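Local coordinates for putative secreted protein (Streptomyces coelicolor A3, PDB 2QF9) that is of unknown function but folds into an antiparallel bundle of long helices consistent with a ferritin-like relationship, and is probably secreted, at residues G55-W60 with K144-G149; A8-A13 with G59-W64; H129-C134 with E152-E157; I29-T34 with R41-I46. All blocks are in the same frame, centred on the assembly; numbering follows the deposited sequence.

Contact 1 of 4, residues G55-W60 with K144-G149; sequences GMMIGW and KRLARG
L146 carries nearly all of this contact from the 144-149 side, reaching across with both methyl branches to three side chains of 55-60. Its CD1 meets the selenium of the selenomethionine M56, SE, at 3.9 Å. The other branch, CD2, lies 3.9 Å from CH2 at the six-membered end of the W60 ring, approaching obliquely. Torsion geometry accounts for this reach: L146 CG stands anti to its own backbone N (chi1 -164°), while the extended chain of M56 brings SE forward to meet it. This is the tight part. M57 gives a looser touch, its CG being 4.2 Å from L146 CD2; its selenium lies against F12, and the side chain, bent at chi3, also packs on M16 of helix 8-31. The helix axes run antiparallel at 159° but stay 12.3 Å apart, so long side chains must fill the gap, as between neighbouring antiparallel helices of a four-helix bundle. Toward solvent the 144-149 helix thins out to K144, which points away from 55-60, and to the exposed R145 and R148. M56 O, one turn back, lies 3.3 Å above the W60 ring plane, toward its rim. The indole NE1 of W60 is hydrogen-bonded to G59 O of the second subunit, which would restrict the ring's rotation where the two subunits meet.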
loop_
_atom_site.group_PDB
_atom_site.type_symbol
_atom_site.label_atom_id
_atom_site.label_comp_id
_atom_site.label_asym_id
_atom_site.label_seq_id
_atom_site.Cartn_x
_atom_site.Cartn_y
_atom_site.Cartn_z
ATOM N N GLY A 55 -1.424 -5.927 2.270
ATOM C CA GLY A 55 -2.721 -5.726 2.933
ATOM C C GLY A 55 -3.636 -6.942 2.816
ATOM O O GLY A 55 -4.292 -7.313 3.791
HETATM N N MSE A 56 -3.694 -7.563 1.634
HETATM C CA MSE A 56 -4.516 -8.776 1.451
HETATM C C MSE A 56 -4.100 -9.870 2.439
HETATM O O MSE A 56 -4.932 -10.421 3.169
HETATM C CB MSE A 56 -4.434 -9.304 0.004
HETATM C CG MSE A 56 -5.083 -8.401 -1.034
HETATM SE SE MSE A 56 -4.581 -9.084 -2.797
HETATM C CE MSE A 56 -5.707 -8.048 -3.984
HETATM N N MSE A 57 -2.801 -10.140 2.495
HETATM C CA MSE A 57 -2.282 -11.225 3.336
HETATM C C MSE A 57 -2.428 -10.945 4.838
HETATM O O MSE A 57 -2.794 -11.847 5.642
HETATM C CB MSE A 57 -0.832 -11.530 2.935
HETATM C CG MSE A 57 -0.774 -12.124 1.522
HETATM SE SE MSE A 57 1.050 -12.608 0.999
HETATM C CE MSE A 57 1.828 -10.788 1.018
ATOM N N ILE A 58 -2.177 -9.692 5.216
ATOM C CA ILE A 58 -2.392 -9.262 6.598
ATOM C C ILE A 58 -3.887 -9.356 6.955
ATOM O O ILE A 58 -4.247 -9.808 8.049
ATOM C CB ILE A 58 -1.847 -7.852 6.845
ATOM C CG1 ILE A 58 -0.304 -7.899 6.785
ATOM C CG2 ILE A 58 -2.329 -7.340 8.209
ATOM C CD1 ILE A 58 0.382 -6.561 6.889
ATOM N N GLY A 59 -4.738 -8.963 6.012
ATOM C CA GLY A 59 -6.186 -9.064 6.183
ATOM C C GLY A 59 -6.646 -10.507 6.378
ATOM O O GLY A 59 -7.555 -10.785 7.180
ATOM N N TRP A 60 -5.994 -11.433 5.673
ATOM C CA TRP A 60 -6.312 -12.863 5.849
ATOM C C TRP A 60 -5.924 -13.323 7.244
ATOM O O TRP A 60 -6.716 -13.962 7.947
ATOM C CB TRP A 60 -5.684 -13.737 4.749
ATOM C CG TRP A 60 -6.213 -13.433 3.360
ATOM C CD1 TRP A 60 -7.432 -12.880 3.040
ATOM C CD2 TRP A 60 -5.539 -13.656 2.118
ATOM N NE1 TRP A 60 -7.557 -12.752 1.665
ATOM C CE2 TRP A 60 -6.409 -13.218 1.079
ATOM C CE3 TRP A 60 -4.287 -14.193 1.777
ATOM C CZ2 TRP A 60 -6.062 -13.296 -0.279
ATOM C CZ3 TRP A 60 -3.939 -14.264 0.412
ATOM C CH2 TRP A 60 -4.828 -13.817 -0.592
ATOM N N LYS A 144 -3.093 -19.351 -2.892
ATOM C CA LYS A 144 -2.383 -20.092 -3.948
ATOM C C LYS A 144 -2.360 -19.302 -5.265
ATOM O O LYS A 144 -1.311 -19.174 -5.909
ATOM C CB LYS A 144 -3.029 -21.466 -4.174
ATOM C CG LYS A 144 -2.744 -22.467 -3.069
ATOM C CD LYS A 144 -3.461 -23.793 -3.324
ATOM C CE LYS A 144 -2.716 -24.689 -4.318
ATOM N NZ LYS A 144 -3.608 -25.811 -4.808
ATOM N N ARG A 145 -3.515 -18.763 -5.655
ATOM C CA ARG A 145 -3.628 -18.019 -6.897
ATOM C C ARG A 145 -2.827 -16.732 -6.838
ATOM O O ARG A 145 -2.212 -16.339 -7.836
ATOM C CB ARG A 145 -5.085 -17.733 -7.237
ATOM C CG ARG A 145 -5.859 -19.009 -7.566
ATOM C CD ARG A 145 -7.181 -18.733 -8.259
ATOM N NE ARG A 145 -8.044 -17.853 -7.477
ATOM C CZ ARG A 145 -8.934 -18.263 -6.572
ATOM N NH1 ARG A 145 -9.099 -19.559 -6.315
ATOM N NH2 ARG A 145 -9.668 -17.364 -5.928
ATOM N N LEU A 146 -2.831 -16.091 -5.667
ATOM C CA LEU A 146 -2.039 -14.882 -5.475
ATOM C C LEU A 146 -0.564 -15.182 -5.673
ATOM O O LEU A 146 0.133 -14.449 -6.397
ATOM C CB LEU A 146 -2.277 -14.246 -4.095
ATOM C CG LEU A 146 -1.771 -12.778 -3.984
ATOM C CD1 LEU A 146 -2.610 -11.805 -4.813
ATOM C CD2 LEU A 146 -1.792 -12.336 -2.531
ATOM N N ALA A 147 -0.107 -16.265 -5.047
ATOM C CA ALA A 147 1.284 -16.720 -5.153
ATOM C C ALA A 147 1.664 -17.023 -6.619
ATOM O O ALA A 147 2.714 -16.598 -7.102
ATOM C CB ALA A 147 1.508 -17.937 -4.248
ATOM N N ARG A 148 0.787 -17.737 -7.325
ATOM C CA ARG A 148 1.006 -18.075 -8.740
ATOM C C ARG A 148 1.141 -16.806 -9.606
ATOM O O ARG A 148 1.933 -16.765 -10.558
ATOM C CB ARG A 148 -0.138 -18.977 -9.227
ATOM C CG ARG A 148 0.178 -19.884 -10.419
ATOM C CD ARG A 148 -0.407 -21.297 -10.208
ATOM N NE ARG A 148 -1.685 -21.289 -9.488
ATOM C CZ ARG A 148 -2.140 -22.291 -8.739
ATOM N NH1 ARG A 148 -1.424 -23.399 -8.593
ATOM N NH2 ARG A 148 -3.313 -22.181 -8.130
ATOM N N GLY A 149 0.378 -15.770 -9.257
ATOM C CA GLY A 149 0.418 -14.480 -9.959
ATOM C C GLY A 149 1.701 -13.724 -9.682
ATOM O O GLY A 149 2.233 -13.051 -10.572
#

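Contact 2 of 4, residues A8-A13 with G59-W64; sequences ADAGFA and GWLDLW
Apolar packing comes first, and it centres on L61, which inserts its isobutyl group between A10 and A13, two alanines on one side of helix 8-31. The methyl CB of A13 lies 3.8 Å from L61 CG and makes nearly equal contact with both leucine branches. A10 is touched more lightly, its CB being 4.2 Å from L61 CD2. The leucine reaches them because its CG stands anti to the carbonyl carbon (chi1 -71°). With small residues opposite L61, the backbones come close: the CA atoms of A10 and L61 are 6.8 Å apart. A second kind of contact sets a methyl against a polar backbone atom, with A10 O 3.9 Å from L61 CD2.

The aromatic contribution is looser. W64, just past the helical part of 59-64, brings CZ3 to 4.4 Å from D9 CB, an oblique approach to the ring. From its own segment, W60 O lies 3.0 Å above the W64 ring plane, offset toward the rim.

Polar groups of the pair are satisfied elsewhere. The D9 carboxylate accepts hydrogen bonds at OD1 from V140 N and pairs through OD2 with T139 OG1; the nearby carboxylate of E143 may raise the proton affinity of one of the two acids. Helices 8-31 and 37-63 thus meet at one end of the bundle, where E143 of helix 141-167 touches both F12 and W64, C134 of helix 109-137 backs F12, and L63 of the second subunit packs on W60 and W64.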
loop_
_atom_site.group_PDB
_atom_site.type_symbol
_atom_site.label_atom_id
_atom_site.label_comp_id
_atom_site.label_asym_id
_atom_site.label_seq_id
_atom_site.Cartn_x
_atom_site.Cartn_y
_atom_site.Cartn_z
ATOM N N ALA A 8 1.313 -23.641 5.999
ATOM C CA ALA A 8 1.921 -22.952 4.854
ATOM C C ALA A 8 1.174 -21.641 4.556
ATOM O O ALA A 8 1.785 -20.628 4.229
ATOM C CB ALA A 8 1.876 -23.863 3.631
ATOM N N ASP A 9 -0.157 -21.682 4.632
ATOM C CA ASP A 9 -0.961 -20.491 4.363
ATOM C C ASP A 9 -0.585 -19.363 5.321
ATOM O O ASP A 9 -0.360 -18.230 4.885
ATOM C CB ASP A 9 -2.442 -20.830 4.456
ATOM C CG ASP A 9 -2.828 -21.948 3.496
ATOM O OD1 ASP A 9 -2.818 -21.707 2.284
ATOM O OD2 ASP A 9 -3.127 -23.065 3.965
ATOM N N ALA A 10 -0.484 -19.675 6.611
ATOM C CA ALA A 10 -0.142 -18.642 7.589
ATOM C C ALA A 10 1.299 -18.171 7.417
ATOM O O ALA A 10 1.569 -16.977 7.451
ATOM C CB ALA A 10 -0.385 -19.124 9.023
ATOM N N GLY A 11 2.219 -19.119 7.264
ATOM C CA GLY A 11 3.650 -18.790 7.177
ATOM C C GLY A 11 3.957 -17.957 5.949
ATOM O O GLY A 11 4.708 -16.984 6.034
ATOM N N PHE A 12 3.377 -18.323 4.812
ATOM C CA PHE A 12 3.597 -17.546 3.592
ATOM C C PHE A 12 3.046 -16.131 3.753
ATOM O O PHE A 12 3.724 -15.167 3.405
ATOM C CB PHE A 12 3.020 -18.228 2.349
ATOM C CG PHE A 12 3.173 -17.415 1.088
ATOM C CD1 PHE A 12 4.401 -17.365 0.415
ATOM C CD2 PHE A 12 2.088 -16.680 0.596
ATOM C CE1 PHE A 12 4.526 -16.610 -0.767
ATOM C CE2 PHE A 12 2.192 -15.915 -0.569
ATOM C CZ PHE A 12 3.420 -15.877 -1.260
ATOM N N ALA A 13 1.834 -16.012 4.303
ATOM C CA ALA A 13 1.242 -14.691 4.564
ATOM C C ALA A 13 2.128 -13.822 5.460
ATOM O O ALA A 13 2.344 -12.637 5.150
ATOM C CB ALA A 13 -0.171 -14.818 5.151
ATOM N N GLY A 59 -4.738 -8.963 6.012
ATOM C CA GLY A 59 -6.186 -9.064 6.183
ATOM C C GLY A 59 -6.646 -10.507 6.378
ATOM O O GLY A 59 -7.555 -10.785 7.180
ATOM N N TRP A 60 -5.994 -11.433 5.673
ATOM C CA TRP A 60 -6.312 -12.863 5.849
ATOM C C TRP A 60 -5.924 -13.323 7.244
ATOM O O TRP A 60 -6.716 -13.962 7.947
ATOM C CB TRP A 60 -5.684 -13.737 4.749
ATOM C CG TRP A 60 -6.213 -13.433 3.360
ATOM C CD1 TRP A 60 -7.432 -12.880 3.040
ATOM C CD2 TRP A 60 -5.539 -13.656 2.118
ATOM N NE1 TRP A 60 -7.557 -12.752 1.665
ATOM C CE2 TRP A 60 -6.409 -13.218 1.079
ATOM C CE3 TRP A 60 -4.287 -14.193 1.777
ATOM C CZ2 TRP A 60 -6.062 -13.296 -0.279
ATOM C CZ3 TRP A 60 -3.939 -14.264 0.412
ATOM C CH2 TRP A 60 -4.828 -13.817 -0.592
ATOM N N LEU A 61 -4.712 -12.974 7.661
ATOM C CA LEU A 61 -4.238 -13.358 8.992
ATOM C C LEU A 61 -5.196 -12.816 10.063
ATOM O O LEU A 61 -5.545 -13.521 11.010
ATOM C CB LEU A 61 -2.800 -12.875 9.213
ATOM C CG LEU A 61 -1.719 -13.614 8.411
ATOM C CD1 LEU A 61 -0.396 -12.862 8.496
ATOM C CD2 LEU A 61 -1.533 -15.065 8.919
ATOM N N ASP A 62 -5.646 -11.575 9.879
ATOM C CA ASP A 62 -6.574 -10.957 10.809
ATOM C C ASP A 62 -7.904 -11.702 10.843
ATOM O O ASP A 62 -8.372 -12.077 11.924
ATOM C CB ASP A 62 -6.767 -9.484 10.458
ATOM C CG ASP A 62 -5.623 -8.615 10.949
ATOM O OD1 ASP A 62 -4.750 -9.123 11.710
ATOM O OD2 ASP A 62 -5.593 -7.420 10.577
ATOM N N LEU A 63 -8.483 -11.940 9.664
ATOM C CA LEU A 63 -9.755 -12.654 9.534
ATOM C C LEU A 63 -9.665 -14.066 10.160
ATOM O O LEU A 63 -10.627 -14.554 10.796
ATOM C CB LEU A 63 -10.140 -12.757 8.061
ATOM C CG LEU A 63 -11.515 -13.319 7.677
ATOM C CD1 LEU A 63 -12.629 -12.377 8.068
ATOM C CD2 LEU A 63 -11.576 -13.553 6.185
ATOM N N TRP A 64 -8.497 -14.689 10.002
ATOM C CA TRP A 64 -8.233 -16.017 10.548
ATOM C C TRP A 64 -7.850 -16.015 12.037
ATOM O O TRP A 64 -7.621 -17.087 12.613
ATOM C CB TRP A 64 -7.137 -16.711 9.742
ATOM C CG TRP A 64 -7.481 -16.957 8.293
ATOM C CD1 TRP A 64 -8.731 -17.151 7.759
ATOM C CD2 TRP A 64 -6.559 -17.101 7.207
ATOM N NE1 TRP A 64 -8.644 -17.367 6.411
ATOM C CE2 TRP A 64 -7.322 -17.357 6.043
ATOM C CE3 TRP A 64 -5.162 -17.022 7.101
ATOM C CZ2 TRP A 64 -6.731 -17.532 4.775
ATOM C CZ3 TRP A 64 -4.569 -17.202 5.836
ATOM C CH2 TRP A 64 -5.357 -17.467 4.698
#

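Contact 3 of 4, residues H129-C134 with E152-E157; sequences HMAKGC and ESQESE
K132 and E155 approach each other at about a right angle on the solvent side of the contact, and the lysine can be followed outward atom by atom. Its CB begins 7.6 Å from E155 OE2, on a bond directed along the neighbouring helix rather than at it. CG, set anti to the carbonyl carbon (chi1 -78°), starts the approach, and the chain then continues fully extended. At K132 CD the separation from E155 OE2 has dropped to 5.6 Å. CE comes to 4.3 Å from the same oxygen, and the terminal NZ ends 4.2 Å from OE2. These opposite charges therefore attract over a gap too wide for a salt bridge. The lysine side chain also packs on V151, one turn before E155.

Deeper in, A131 turns its methyl toward Q154. In one of the two modelled glutamine conformers, A131 CB lies 4.5 Å from Q154 NE2, and that amide nitrogen is engaged by M150 O, a turn earlier in its own helix. H124 and V128 of helix 109-137 pack against the glutamine as well. Backbones remain well separated, with 9.8 Å between the CA atoms of A131 and Q154, the closest such pair. Helices 109-137 and 141-167 follow each other through a short turn, next to which C134 is disulfide-bonded to C138; the contact belongs to this helical hairpin, one of the two that make up a four-helix bundle.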
loop_
_atom_site.group_PDB
_atom_site.type_symbol
_atom_site.label_atom_id
_atom_site.label_comp_id
_atom_site.label_asym_id
_atom_site.label_seq_id
_atom_site.Cartn_x
_atom_site.Cartn_y
_atom_site.Cartn_z
ATOM N N HIS A 129 10.961 -17.659 -5.499
ATOM C CA HIS A 129 11.259 -18.869 -4.739
ATOM C C HIS A 129 10.207 -19.134 -3.644
ATOM O O HIS A 129 9.668 -20.234 -3.532
ATOM C CB HIS A 129 12.652 -18.764 -4.135
ATOM C CG HIS A 129 13.036 -19.946 -3.310
ATOM N ND1 HIS A 129 13.360 -21.164 -3.866
ATOM C CD2 HIS A 129 13.134 -20.104 -1.971
ATOM C CE1 HIS A 129 13.652 -22.020 -2.902
ATOM N NE2 HIS A 129 13.523 -21.402 -1.742
HETATM N N MSE A 130 9.906 -18.100 -2.865
HETATM C CA MSE A 130 8.905 -18.189 -1.809
HETATM C C MSE A 130 7.492 -18.415 -2.350
HETATM O O MSE A 130 6.740 -19.239 -1.801
HETATM C CB MSE A 130 8.938 -16.922 -0.955
HETATM C CG MSE A 130 10.245 -16.692 -0.257
HETATM SE SE MSE A 130 10.366 -14.846 0.410
HETATM C CE MSE A 130 8.886 -14.842 1.697
ATOM N N ALA A 131 7.129 -17.695 -3.412
ATOM C CA ALA A 131 5.795 -17.833 -4.014
ATOM C C ALA A 131 5.595 -19.259 -4.563
ATOM O O ALA A 131 4.520 -19.872 -4.396
ATOM C CB ALA A 131 5.605 -16.828 -5.107
ATOM N N LYS A 132 6.643 -19.780 -5.202
ATOM C CA LYS A 132 6.650 -21.162 -5.677
ATOM C C LYS A 132 6.391 -22.128 -4.531
ATOM O O LYS A 132 5.669 -23.127 -4.714
ATOM C CB LYS A 132 7.966 -21.492 -6.396
ATOM C CG LYS A 132 8.040 -20.966 -7.809
ATOM C CD LYS A 132 9.389 -21.326 -8.440
ATOM C CE LYS A 132 9.487 -20.871 -9.887
ATOM N NZ LYS A 132 10.890 -21.114 -10.409
ATOM N N GLY A 133 6.957 -21.829 -3.356
ATOM C CA GLY A 133 6.746 -22.638 -2.154
ATOM C C GLY A 133 5.273 -22.674 -1.760
ATOM O O GLY A 133 4.743 -23.724 -1.386
ATOM N N CYS A 134 4.610 -21.522 -1.828
ATOM C CA CYS A 134 3.174 -21.451 -1.551
ATOM C C CYS A 134 2.345 -22.156 -2.645
ATOM O O CYS A 134 1.368 -22.833 -2.335
ATOM C CB CYS A 134 2.730 -19.998 -1.344
ATOM S SG CYS A 134 0.951 -19.737 -1.018
ATOM N N GLU A 152 4.544 -15.061 -11.939
ATOM C CA GLU A 152 4.461 -14.426 -13.263
ATOM C C GLU A 152 4.897 -12.969 -13.249
ATOM O O GLU A 152 5.718 -12.561 -14.071
ATOM C CB GLU A 152 3.031 -14.478 -13.809
ATOM C CG GLU A 152 2.421 -15.844 -13.896
ATOM C CD GLU A 152 0.955 -15.768 -14.338
ATOM O OE1 GLU A 152 0.271 -14.779 -13.977
ATOM O OE2 GLU A 152 0.502 -16.686 -15.056
ATOM N N SER A 153 4.331 -12.179 -12.332
ATOM C CA SER A 153 4.593 -10.744 -12.304
ATOM C C SER A 153 6.056 -10.441 -11.959
ATOM O O SER A 153 6.668 -9.551 -12.578
ATOM C CB SER A 153 3.625 -9.995 -11.361
ATOM O OG SER A 153 3.821 -10.395 -10.013
ATOM N N GLN A 154 6.613 -11.168 -10.996
ATOM C CA GLN A 154 8.001 -10.937 -10.604
ATOM C C GLN A 154 8.972 -11.383 -11.692
ATOM O O GLN A 154 9.968 -10.705 -11.948
ATOM C CB GLN A 154 8.320 -11.639 -9.297
ATOM C CG GLN A 154 7.582 -11.072 -8.105
ATOM C CD GLN A 154 7.897 -11.850 -6.851
ATOM O OE1 GLN A 154 8.681 -11.409 -6.031
ATOM N NE2 GLN A 154 7.308 -13.037 -6.717
ATOM N N GLU A 155 8.676 -12.514 -12.338
ATOM C CA GLU A 155 9.519 -12.979 -13.460
ATOM C C GLU A 155 9.482 -11.995 -14.648
ATOM O O GLU A 155 10.527 -11.669 -15.202
ATOM C CB GLU A 155 9.161 -14.406 -13.868
ATOM C CG GLU A 155 9.683 -15.443 -12.908
ATOM C CD GLU A 155 9.361 -16.876 -13.329
ATOM O OE1 GLU A 155 8.464 -17.094 -14.183
ATOM O OE2 GLU A 155 10.007 -17.779 -12.767
ATOM N N SER A 156 8.295 -11.461 -14.966
ATOM C CA SER A 156 8.143 -10.425 -15.992
ATOM C C SER A 156 8.940 -9.171 -15.617
ATOM O O SER A 156 9.643 -8.609 -16.449
ATOM C CB SER A 156 6.665 -10.071 -16.214
ATOM O OG SER A 156 6.518 -8.965 -17.103
ATOM N N GLU A 157 8.858 -8.763 -14.354
ATOM C CA GLU A 157 9.588 -7.568 -13.901
ATOM C C GLU A 157 11.109 -7.775 -13.896
ATOM O O GLU A 157 11.856 -6.834 -14.194
ATOM C CB GLU A 157 9.063 -7.082 -12.546
ATOM C CG GLU A 157 7.762 -6.295 -12.734
ATOM C CD GLU A 157 7.096 -5.871 -11.436
ATOM O OE1 GLU A 157 7.638 -6.141 -10.346
ATOM O OE2 GLU A 157 5.999 -5.269 -11.528
#

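Contact 4 of 4, residues I29-T34 with R41-I46; sequences IVRDRT and RLAYDI
R31 lays the aliphatic part of its side chain over A43, with CG 3.7 Å from A43 CB. The two segments close the helical hairpin of 8-31 and 37-63, one half of the four-helix bundle, and the CA atoms of R31 and A43 come within 6.9 Å. A bend at chi3 (49°) then carries the guanidinium alongside Y44, pointing the same way. NH1 sits 3.7 Å from Y44 CB, an oblique approach with the guanidinium and ring planes 53° apart. On the buried side V30 places CG1 in the crowded position between its backbone N and carbonyl carbon, which brings CG1 to 3.6 Å from A43 CB. Y116 of helix 109-137 packs against V30 and A43. The Y44 hydroxyl is hydrogen-bonded to E25 of the second subunit, and Y28 of that subunit meets the tyrosine ring in a T-shaped stack. Y44 CD2 lies 3.8 Å above the centre of the R41 guanidinium, the ring tilted over it. A two-point salt bridge holds this group: R41 NH2 is 2.8 Å from D45 OD1, and R41 NE donates to D45 OD2 at 3.1 Å (N-H...O 160°), syn but tilted well out of the carboxylate plane.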
loop_
_atom_site.group_PDB
_atom_site.type_symbol
_atom_site.label_atom_id
_atom_site.label_comp_id
_atom_site.label_asym_id
_atom_site.label_seq_id
_atom_site.Cartn_x
_atom_site.Cartn_y
_atom_site.Cartn_z
ATOM N N ILE A 29 12.397 4.901 -1.356
ATOM C CA ILE A 29 13.750 5.447 -1.310
ATOM C C ILE A 29 14.223 5.858 -2.714
ATOM O O ILE A 29 14.656 7.009 -2.916
ATOM C CB ILE A 29 14.765 4.465 -0.649
ATOM C CG1 ILE A 29 14.416 4.220 0.836
ATOM C CG2 ILE A 29 16.189 5.027 -0.763
ATOM C CD1 ILE A 29 15.160 3.001 1.413
ATOM N N VAL A 30 14.115 4.945 -3.680
ATOM C CA VAL A 30 14.609 5.257 -5.028
ATOM C C VAL A 30 13.874 6.461 -5.651
ATOM O O VAL A 30 14.478 7.252 -6.360
ATOM C CB VAL A 30 14.628 4.035 -5.980
ATOM C CG1 VAL A 30 13.242 3.728 -6.538
ATOM C CG2 VAL A 30 15.636 4.284 -7.135
ATOM N N ARG A 31 12.581 6.604 -5.365
ATOM C CA ARG A 31 11.816 7.679 -5.978
ATOM C C ARG A 31 12.295 9.048 -5.496
ATOM O O ARG A 31 12.157 10.050 -6.213
ATOM C CB ARG A 31 10.309 7.481 -5.794
ATOM C CG ARG A 31 9.743 6.394 -6.722
ATOM C CD ARG A 31 8.265 6.100 -6.392
ATOM N NE ARG A 31 7.455 7.320 -6.291
ATOM C CZ ARG A 31 6.884 7.944 -7.318
ATOM N NH1 ARG A 31 7.044 7.493 -8.555
ATOM N NH2 ARG A 31 6.164 9.040 -7.111
ATOM N N ASP A 32 12.918 9.076 -4.320
ATOM C CA ASP A 32 13.458 10.311 -3.769
ATOM C C ASP A 32 14.907 10.594 -4.219
ATOM O O ASP A 32 15.446 11.675 -3.948
ATOM C CB ASP A 32 13.358 10.317 -2.238
ATOM C CG ASP A 32 11.985 10.772 -1.732
ATOM O OD1 ASP A 32 11.067 11.028 -2.536
ATOM O OD2 ASP A 32 11.835 10.868 -0.508
ATOM N N ARG A 33 15.515 9.638 -4.920
ATOM C CA ARG A 33 16.947 9.725 -5.265
ATOM C C ARG A 33 17.215 9.986 -6.750
ATOM O O ARG A 33 18.369 10.233 -7.151
ATOM C CB ARG A 33 17.694 8.438 -4.866
ATOM C CG ARG A 33 17.678 8.030 -3.387
ATOM C CD ARG A 33 17.980 9.175 -2.435
ATOM N NE ARG A 33 19.313 9.741 -2.621
ATOM C CZ ARG A 33 19.806 10.762 -1.923
ATOM N NH1 ARG A 33 19.088 11.334 -0.962
ATOM N NH2 ARG A 33 21.033 11.204 -2.168
ATOM N N THR A 34 16.173 9.887 -7.560
ATOM C CA THR A 34 16.292 10.108 -8.987
ATOM C C THR A 34 15.080 10.816 -9.582
ATOM O O THR A 34 13.975 10.726 -9.033
ATOM C CB THR A 34 16.588 8.788 -9.750
ATOM O OG1 THR A 34 16.814 9.084 -11.134
ATOM C CG2 THR A 34 15.407 7.772 -9.595
ATOM N N ARG A 41 8.451 5.203 -12.307
ATOM C CA ARG A 41 7.164 4.555 -12.629
ATOM C C ARG A 41 7.185 3.101 -12.168
ATOM O O ARG A 41 6.210 2.622 -11.583
ATOM C CB ARG A 41 6.805 4.641 -14.119
ATOM C CG ARG A 41 5.525 3.892 -14.475
ATOM C CD ARG A 41 4.294 4.529 -13.837
ATOM N NE ARG A 41 3.167 3.596 -13.713
ATOM C CZ ARG A 41 1.897 3.943 -13.476
ATOM N NH1 ARG A 41 1.538 5.223 -13.359
ATOM N NH2 ARG A 41 0.972 2.997 -13.364
ATOM N N LEU A 42 8.291 2.400 -12.438
ATOM C CA LEU A 42 8.411 1.016 -12.003
ATOM C C LEU A 42 8.284 0.936 -10.480
ATOM O O LEU A 42 7.521 0.093 -9.950
ATOM C CB LEU A 42 9.749 0.426 -12.457
ATOM C CG LEU A 42 10.105 -0.964 -11.907
ATOM C CD1 LEU A 42 9.053 -2.043 -12.307
ATOM C CD2 LEU A 42 11.538 -1.334 -12.313
ATOM N N ALA A 43 9.021 1.813 -9.783
ATOM C CA ALA A 43 9.009 1.834 -8.313
ATOM C C ALA A 43 7.593 2.098 -7.788
ATOM O O ALA A 43 7.146 1.462 -6.848
ATOM C CB ALA A 43 10.002 2.873 -7.782
ATOM N N TYR A 44 6.869 2.994 -8.445
ATOM C CA TYR A 44 5.483 3.284 -8.056
ATOM C C TYR A 44 4.605 2.035 -8.238
ATOM O O TYR A 44 3.833 1.679 -7.346
ATOM C CB TYR A 44 4.953 4.461 -8.885
ATOM C CG TYR A 44 3.477 4.724 -8.762
ATOM C CD1 TYR A 44 2.973 5.524 -7.733
ATOM C CD2 TYR A 44 2.579 4.192 -9.690
ATOM C CE1 TYR A 44 1.605 5.777 -7.628
ATOM C CE2 TYR A 44 1.209 4.437 -9.591
ATOM C CZ TYR A 44 0.741 5.235 -8.558
ATOM O OH TYR A 44 -0.615 5.490 -8.458
ATOM N N ASP A 45 4.724 1.383 -9.396
ATOM C CA ASP A 45 3.960 0.153 -9.668
ATOM C C ASP A 45 4.254 -0.988 -8.684
ATOM O O ASP A 45 3.340 -1.638 -8.175
ATOM C CB ASP A 45 4.156 -0.307 -11.111
ATOM C CG ASP A 45 3.490 0.647 -12.127
ATOM O OD1 ASP A 45 2.569 1.392 -11.755
ATOM O OD2 ASP A 45 3.880 0.632 -13.303
ATOM N N ILE A 46 5.529 -1.204 -8.397
ATOM C CA ILE A 46 5.900 -2.203 -7.403
ATOM C C ILE A 46 5.362 -1.837 -6.016
ATOM O O ILE A 46 4.834 -2.703 -5.312
ATOM C CB ILE A 46 7.433 -2.411 -7.370
ATOM C CG1 ILE A 46 7.865 -3.087 -8.674
ATOM C CG2 ILE A 46 7.859 -3.248 -6.123
ATOM C CD1 ILE A 46 9.389 -3.206 -8.842
#

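Overall arrangement
From the N terminus, helix 8-31 opens contact 2 and then contact 4. Contact 4 closes first, around the short turn into helix 37-63, and is nested inside the larger loop that contact 2 closes at the far end of the same hairpin, about 28 Å away between centres. Contact 1 starts where contact 2 ends, the two sharing G59 and W60, and spans forward to helix 141-167. Contact 3 opens within that span and closes beyond it, so contacts 1 and 3 cross. F12 joins three of them, touching M57, A147 and C134. At the other end E157 touches I46, linking contact 3 to contact 4 and the second hairpin to the first.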